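Local coordinates for protein dihydropyrimidinase (Brevibacillus agri, PDB 3SFW) that probably catalyses the reversible, zinc-dependent ring-opening hydrolysis of cyclic dihydropyrimidines to N-carbamoyl-beta-amino acids, at residues His58-Met63 / Asp315-Asn320; Gly388-Ile393 / Leu431-Phe436. One frame throughout, in Å; residues are numbered along the deposited sequence.

Contact 1 (His58-Met63 / Asp315-Asn320); sequences HTHLDM and DHCPFN. With ZN (zinc ion), chain F.
H58, H60 and D315 converge on one zinc ion, with NE2 of H58, NE2 of H60 and OD1 of D315 each 2.1 Å from the metal. The histidines form the HxH motif at the end of strand 49-59 of the TIM barrel, H60 lying just beyond it; the aspartate follows strand 311-312, and carboxylated K150 completes the protein ligands while bridging to a second zinc. The imidazoles leave the backbone differently: CG of H58 is anti to its N (chi1 -165°), CG of H60 beside its N (chi1 -61°), and both NE2 atoms thereby reach the same ion. D315 runs alongside H58, its CB over the centre of the imidazole face in a CH-pi contact, 3.7 Å from the ring centroid. Against H60, OD1 lies at the ring edge, the two planes 71° apart. OD1 of D315 and NE2 of H58 are 2.8 Å apart as co-ligands, not hydrogen-bonded. A single bridge pairs T59 with H316: N of H60 donates to O of H316 across 3.0 Å, while the bonds from D315 N and H316 N to O of H58 are weak. Farther out, CD2 of L61 meets CD2 at the imidazole edge of H316, 3.6 Å away, while CD of P318 covers one face near the rim. D72 and I341 bind the nitrogens of H316. SG of C317 lies 3.9 Å from SD of M63 and approaches the H60 ring obliquely. On the side of the H58 ring remote from zinc, E262 hydrogen-bonds ND1, fixing the ring's rotation, and would probably polarise the imidazole and strengthen NE2 as a zinc donor.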
loop_
_atom_site.group_PDB
_atom_site.type_symbol
_atom_site.label_atom_id
_atom_site.label_comp_id
_atom_site.label_asym_id
_atom_site.label_seq_id
_atom_site.Cartn_x
_atom_site.Cartn_y
_atom_site.Cartn_z
ATOM N N HIS A 58 -20.804 -17.524 -14.801
ATOM C CA HIS A 58 -20.992 -17.958 -13.417
ATOM C C HIS A 58 -22.423 -18.421 -13.144
ATOM O O HIS A 58 -23.256 -17.661 -12.640
ATOM C CB HIS A 58 -20.545 -16.862 -12.439
ATOM C CG HIS A 58 -20.361 -17.345 -11.026
ATOM N ND1 HIS A 58 -19.452 -16.769 -10.161
ATOM C CD2 HIS A 58 -20.908 -18.398 -10.361
ATOM C CE1 HIS A 58 -19.465 -17.431 -9.011
ATOM N NE2 HIS A 58 -20.337 -18.424 -9.114
ATOM N N THR A 59 -22.730 -19.669 -13.541
ATOM C CA THR A 59 -24.110 -20.186 -13.335
ATOM C C THR A 59 -24.086 -21.546 -12.641
ATOM O O THR A 59 -23.081 -22.253 -12.683
ATOM C CB THR A 59 -24.910 -20.287 -14.651
ATOM O OG1 THR A 59 -24.330 -21.278 -15.519
ATOM C CG2 THR A 59 -24.841 -18.910 -15.422
ATOM N N HIS A 60 -25.189 -21.869 -11.968
ATOM C CA HIS A 60 -25.348 -23.125 -11.246
ATOM C C HIS A 60 -26.742 -23.698 -11.547
ATOM O O HIS A 60 -27.643 -23.687 -10.676
ATOM C CB HIS A 60 -25.210 -22.891 -9.725
ATOM C CG HIS A 60 -23.873 -22.344 -9.327
ATOM N ND1 HIS A 60 -22.745 -23.136 -9.255
ATOM C CD2 HIS A 60 -23.477 -21.085 -9.032
ATOM C CE1 HIS A 60 -21.717 -22.398 -8.859
ATOM N NE2 HIS A 60 -22.131 -21.138 -8.747
ATOM N N LEU A 61 -26.946 -24.131 -12.791
ATOM C CA LEU A 61 -28.271 -24.647 -13.164
ATOM C C LEU A 61 -28.398 -26.128 -12.742
ATOM O O LEU A 61 -27.456 -26.925 -12.912
ATOM C CB LEU A 61 -28.447 -24.534 -14.687
ATOM C CG LEU A 61 -28.219 -23.129 -15.265
ATOM C CD1 LEU A 61 -28.593 -23.117 -16.766
ATOM C CD2 LEU A 61 -29.123 -22.107 -14.506
ATOM N N ASP A 62 -29.587 -26.512 -12.254
ATOM C CA ASP A 62 -29.839 -27.879 -11.816
ATOM C C ASP A 62 -28.768 -28.391 -10.876
ATOM O O ASP A 62 -28.261 -29.525 -11.031
ATOM C CB ASP A 62 -29.967 -28.817 -13.027
ATOM C CG ASP A 62 -30.753 -30.094 -12.708
ATOM O OD1 ASP A 62 -31.766 -30.035 -11.967
ATOM O OD2 ASP A 62 -30.351 -31.159 -13.219
ATOM N N MET A 63 -28.356 -27.543 -9.950
ATOM C CA MET A 63 -27.229 -27.858 -9.084
ATOM C C MET A 63 -27.737 -28.461 -7.767
ATOM O O MET A 63 -28.544 -27.853 -7.067
ATOM C CB MET A 63 -26.487 -26.555 -8.745
ATOM C CG MET A 63 -25.275 -26.776 -7.785
ATOM S SD MET A 63 -24.967 -25.238 -6.879
ATOM C CE MET A 63 -23.452 -25.552 -6.049
ATOM N N ASP A 315 -23.593 -15.581 -10.718
ATOM C CA ASP A 315 -23.691 -16.607 -9.623
ATOM C C ASP A 315 -25.178 -17.010 -9.475
ATOM O O ASP A 315 -25.721 -17.174 -8.358
ATOM C CB ASP A 315 -23.068 -16.150 -8.264
ATOM C CG ASP A 315 -22.851 -17.299 -7.283
ATOM O OD1 ASP A 315 -22.784 -18.480 -7.739
ATOM O OD2 ASP A 315 -22.773 -17.006 -6.047
ATOM N N HIS A 316 -25.826 -17.215 -10.608
ATOM C CA HIS A 316 -27.249 -17.626 -10.584
ATOM C C HIS A 316 -27.342 -18.986 -9.879
ATOM O O HIS A 316 -26.788 -19.979 -10.354
ATOM C CB HIS A 316 -27.773 -17.787 -12.015
ATOM C CG HIS A 316 -29.241 -18.074 -12.075
ATOM N ND1 HIS A 316 -30.182 -17.184 -11.591
ATOM C CD2 HIS A 316 -29.924 -19.124 -12.576
ATOM C CE1 HIS A 316 -31.391 -17.690 -11.774
ATOM N NE2 HIS A 316 -31.260 -18.876 -12.359
ATOM N N CYS A 317 -28.078 -19.037 -8.766
ATOM C CA CYS A 317 -28.077 -20.252 -7.951
ATOM C C CYS A 317 -29.453 -20.208 -7.199
ATOM O O CYS A 317 -29.495 -20.036 -5.982
ATOM C CB CYS A 317 -26.866 -20.204 -6.996
ATOM S SG CYS A 317 -26.550 -21.803 -6.127
ATOM N N PRO A 318 -30.559 -20.316 -7.956
ATOM C CA PRO A 318 -31.875 -19.932 -7.411
ATOM C C PRO A 318 -32.521 -21.024 -6.538
ATOM O O PRO A 318 -32.447 -22.228 -6.856
ATOM C CB PRO A 318 -32.707 -19.679 -8.675
ATOM C CG PRO A 318 -32.126 -20.714 -9.657
ATOM C CD PRO A 318 -30.627 -20.578 -9.407
ATOM N N PHE A 319 -33.166 -20.587 -5.458
ATOM C CA PHE A 319 -34.027 -21.472 -4.660
ATOM C C PHE A 319 -35.282 -20.683 -4.348
ATOM O O PHE A 319 -35.203 -19.504 -3.954
ATOM C CB PHE A 319 -33.323 -21.814 -3.349
ATOM C CG PHE A 319 -32.023 -22.553 -3.529
ATOM C CD1 PHE A 319 -32.022 -23.931 -3.775
ATOM C CD2 PHE A 319 -30.796 -21.872 -3.470
ATOM C CE1 PHE A 319 -30.814 -24.623 -3.992
ATOM C CE2 PHE A 319 -29.557 -22.570 -3.645
ATOM C CZ PHE A 319 -29.575 -23.960 -3.857
ATOM N N ASN A 320 -36.437 -21.318 -4.495
ATOM C CA ASN A 320 -37.674 -20.677 -4.093
ATOM C C ASN A 320 -37.645 -20.247 -2.626
ATOM O O ASN A 320 -37.113 -20.934 -1.753
ATOM C CB ASN A 320 -38.854 -21.633 -4.313
ATOM C CG ASN A 320 -39.109 -21.883 -5.752
ATOM O OD1 ASN A 320 -39.562 -20.997 -6.464
ATOM N ND2 ASN A 320 -38.762 -23.090 -6.225
HETATM ZN ZN ZN F . -21.068 -19.732 -7.583
#

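Contact 2 (Gly388-Ile393 / Leu431-Phe436)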
loop_
_atom_site.group_PDB
_atom_site.type_symbol
_atom_site.label_atom_id
_atom_site.label_comp_id
_atom_site.label_asym_id
_atom_site.label_seq_id
_atom_site.Cartn_x
_atom_site.Cartn_y
_atom_site.Cartn_z
ATOM N N GLY A 388 -17.155 -13.332 -39.088
ATOM C CA GLY A 388 -16.672 -14.636 -38.660
ATOM C C GLY A 388 -17.103 -15.107 -37.259
ATOM O O GLY A 388 -16.947 -16.277 -36.933
ATOM N N SER A 389 -17.665 -14.205 -36.471
ATOM C CA SER A 389 -18.177 -14.532 -35.134
ATOM C C SER A 389 -19.568 -15.166 -35.244
ATOM O O SER A 389 -20.288 -14.945 -36.218
ATOM C CB SER A 389 -18.176 -13.262 -34.274
ATOM O OG SER A 389 -16.781 -12.903 -34.050
ATOM N N ASP A 390 -19.897 -16.026 -34.293
ATOM C CA ASP A 390 -21.291 -16.538 -34.217
ATOM C C ASP A 390 -22.210 -15.322 -34.096
ATOM O O ASP A 390 -21.903 -14.350 -33.390
ATOM C CB ASP A 390 -21.459 -17.416 -32.974
ATOM C CG ASP A 390 -20.892 -18.807 -33.141
ATOM O OD1 ASP A 390 -20.287 -19.115 -34.209
ATOM O OD2 ASP A 390 -20.969 -19.593 -32.153
ATOM N N ALA A 391 -23.368 -15.393 -34.755
ATOM C CA ALA A 391 -24.296 -14.305 -34.761
ATOM C C ALA A 391 -25.108 -14.389 -33.461
ATOM O O ALA A 391 -26.268 -14.794 -33.475
ATOM C CB ALA A 391 -25.218 -14.451 -35.998
ATOM N N ASP A 392 -24.478 -13.986 -32.363
ATOM C CA ASP A 392 -25.085 -14.035 -31.028
ATOM C C ASP A 392 -25.237 -12.567 -30.637
ATOM O O ASP A 392 -24.236 -11.863 -30.327
ATOM C CB ASP A 392 -24.134 -14.717 -30.021
ATOM C CG ASP A 392 -24.073 -16.236 -30.162
ATOM O OD1 ASP A 392 -24.413 -16.792 -31.247
ATOM O OD2 ASP A 392 -23.551 -16.849 -29.202
ATOM N N ILE A 393 -26.432 -12.036 -30.869
ATOM C CA ILE A 393 -26.633 -10.614 -30.896
ATOM C C ILE A 393 -27.908 -10.268 -30.126
ATOM O O ILE A 393 -28.921 -10.964 -30.232
ATOM C CB ILE A 393 -26.770 -10.136 -32.375
ATOM C CG1 ILE A 393 -25.452 -10.398 -33.097
ATOM C CG2 ILE A 393 -27.173 -8.578 -32.441
ATOM C CD1 ILE A 393 -25.529 -10.168 -34.607
ATOM N N LEU A 431 -30.636 -13.174 -30.746
ATOM C CA LEU A 431 -30.234 -14.235 -31.678
ATOM C C LEU A 431 -29.104 -15.050 -31.079
ATOM O O LEU A 431 -28.176 -14.474 -30.440
ATOM C CB LEU A 431 -29.729 -13.615 -32.973
ATOM C CG LEU A 431 -30.836 -12.845 -33.726
ATOM C CD1 LEU A 431 -30.349 -11.439 -34.078
ATOM C CD2 LEU A 431 -31.260 -13.595 -35.020
ATOM N N SER A 432 -29.151 -16.354 -31.329
ATOM C CA SER A 432 -28.072 -17.295 -30.948
ATOM C C SER A 432 -27.658 -18.077 -32.207
ATOM O O SER A 432 -28.494 -18.753 -32.802
ATOM C CB SER A 432 -28.552 -18.234 -29.839
ATOM O OG SER A 432 -27.633 -19.315 -29.654
ATOM N N ARG A 433 -26.412 -17.926 -32.659
ATOM C CA ARG A 433 -25.980 -18.550 -33.926
ATOM C C ARG A 433 -26.969 -18.271 -35.076
ATOM O O ARG A 433 -27.323 -19.156 -35.843
ATOM C CB ARG A 433 -25.683 -20.050 -33.722
ATOM C CG ARG A 433 -24.280 -20.298 -33.084
ATOM C CD ARG A 433 -23.918 -21.787 -32.776
ATOM N NE ARG A 433 -24.777 -22.363 -31.744
ATOM C CZ ARG A 433 -25.965 -22.944 -31.953
ATOM N NH1 ARG A 433 -26.338 -23.360 -33.156
ATOM N NH2 ARG A 433 -26.716 -23.271 -30.893
ATOM N N GLY A 434 -27.413 -17.024 -35.155
ATOM C CA GLY A 434 -28.207 -16.528 -36.283
ATOM C C GLY A 434 -29.692 -16.909 -36.218
ATOM O O GLY A 434 -30.462 -16.518 -37.089
ATOM N N ALA A 435 -30.088 -17.692 -35.216
ATOM C CA ALA A 435 -31.515 -18.001 -35.037
ATOM C C ALA A 435 -32.076 -17.226 -33.869
ATOM O O ALA A 435 -31.468 -17.169 -32.798
ATOM C CB ALA A 435 -31.738 -19.546 -34.832
ATOM N N PHE A 436 -33.301 -16.727 -34.016
ATOM C CA PHE A 436 -33.934 -16.017 -32.901
ATOM C C PHE A 436 -34.225 -16.975 -31.764
ATOM O O PHE A 436 -34.709 -18.108 -32.012
ATOM C CB PHE A 436 -35.238 -15.381 -33.341
ATOM C CG PHE A 436 -35.059 -14.104 -34.108
ATOM C CD1 PHE A 436 -35.219 -14.096 -35.489
ATOM C CD2 PHE A 436 -34.765 -12.915 -33.436
ATOM C CE1 PHE A 436 -35.023 -12.910 -36.204
ATOM C CE2 PHE A 436 -34.595 -11.742 -34.114
ATOM C CZ PHE A 436 -34.751 -11.719 -35.494
HETATM O O HOH W 1 -25.413 -18.743 -28.215
#
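The backbone N of R433 donates to OD1 of D392 across 2.7 Å, a nearly straight bond (166°) that ties the segment before strand 393-403 to the type I' beta turn, S432 to A435, of the hairpin of strands 422-432 and 435-439. The N-H meets OD1 on its anti side, 33° out of the carboxylate plane. Having CG of D392 beside its own N (chi1 -76°) brings the carboxylate to the turn; its OD2 accepts a hydrogen bond from a water that accepts one from OG of S432, and is salt-bridged to K382. Replacing D392 with an alanine would probably leave the R433 amide and this water without their acceptor and K382 with one carboxylate fewer. A391, at the centre of an inverse gamma turn, accepts through its O from N of G434 at 3.0 Å. I393 and L431 begin the pairing of strands 393-403 and 422-432 as an antiparallel hydrogen-bonded pair, N of L431 2.8 Å from O of I393. OD2 of D390, salt-bridged to K382, meets the aliphatic CG (3.5 Å) and CD of R433, which then bends at chi3 so that its guanidinium reaches E26, D119 and O of A449. CB of A391 packs on G434, whose positive phi suits glycine. CD1 of L431 touches CB of I393 at 4.2 Å, while CD2 of L431 stands 3.7 Å above the centre of the F436 ring.

Overall arrangement
Contacts 1 and 2 follow one another along the chain and do not touch: their centres are 25 Å apart and their nearest atoms about 13 Å. One sheet nevertheless connects them. Strand 49-59, which leads into the histidines of contact 1, runs antiparallel to strand 393-403, which starts at contact 2, and D392 shares a backbone hydrogen bond with G53. The centre of contact 1 lies about 10 Å from the centre of the chain, at the C-terminal ends of the barrel strands, where the two zincs sit; the centre of contact 2, about 20 Å from it, is structural packing that joins a loop to a beta hairpin and contributes no zinc ligand.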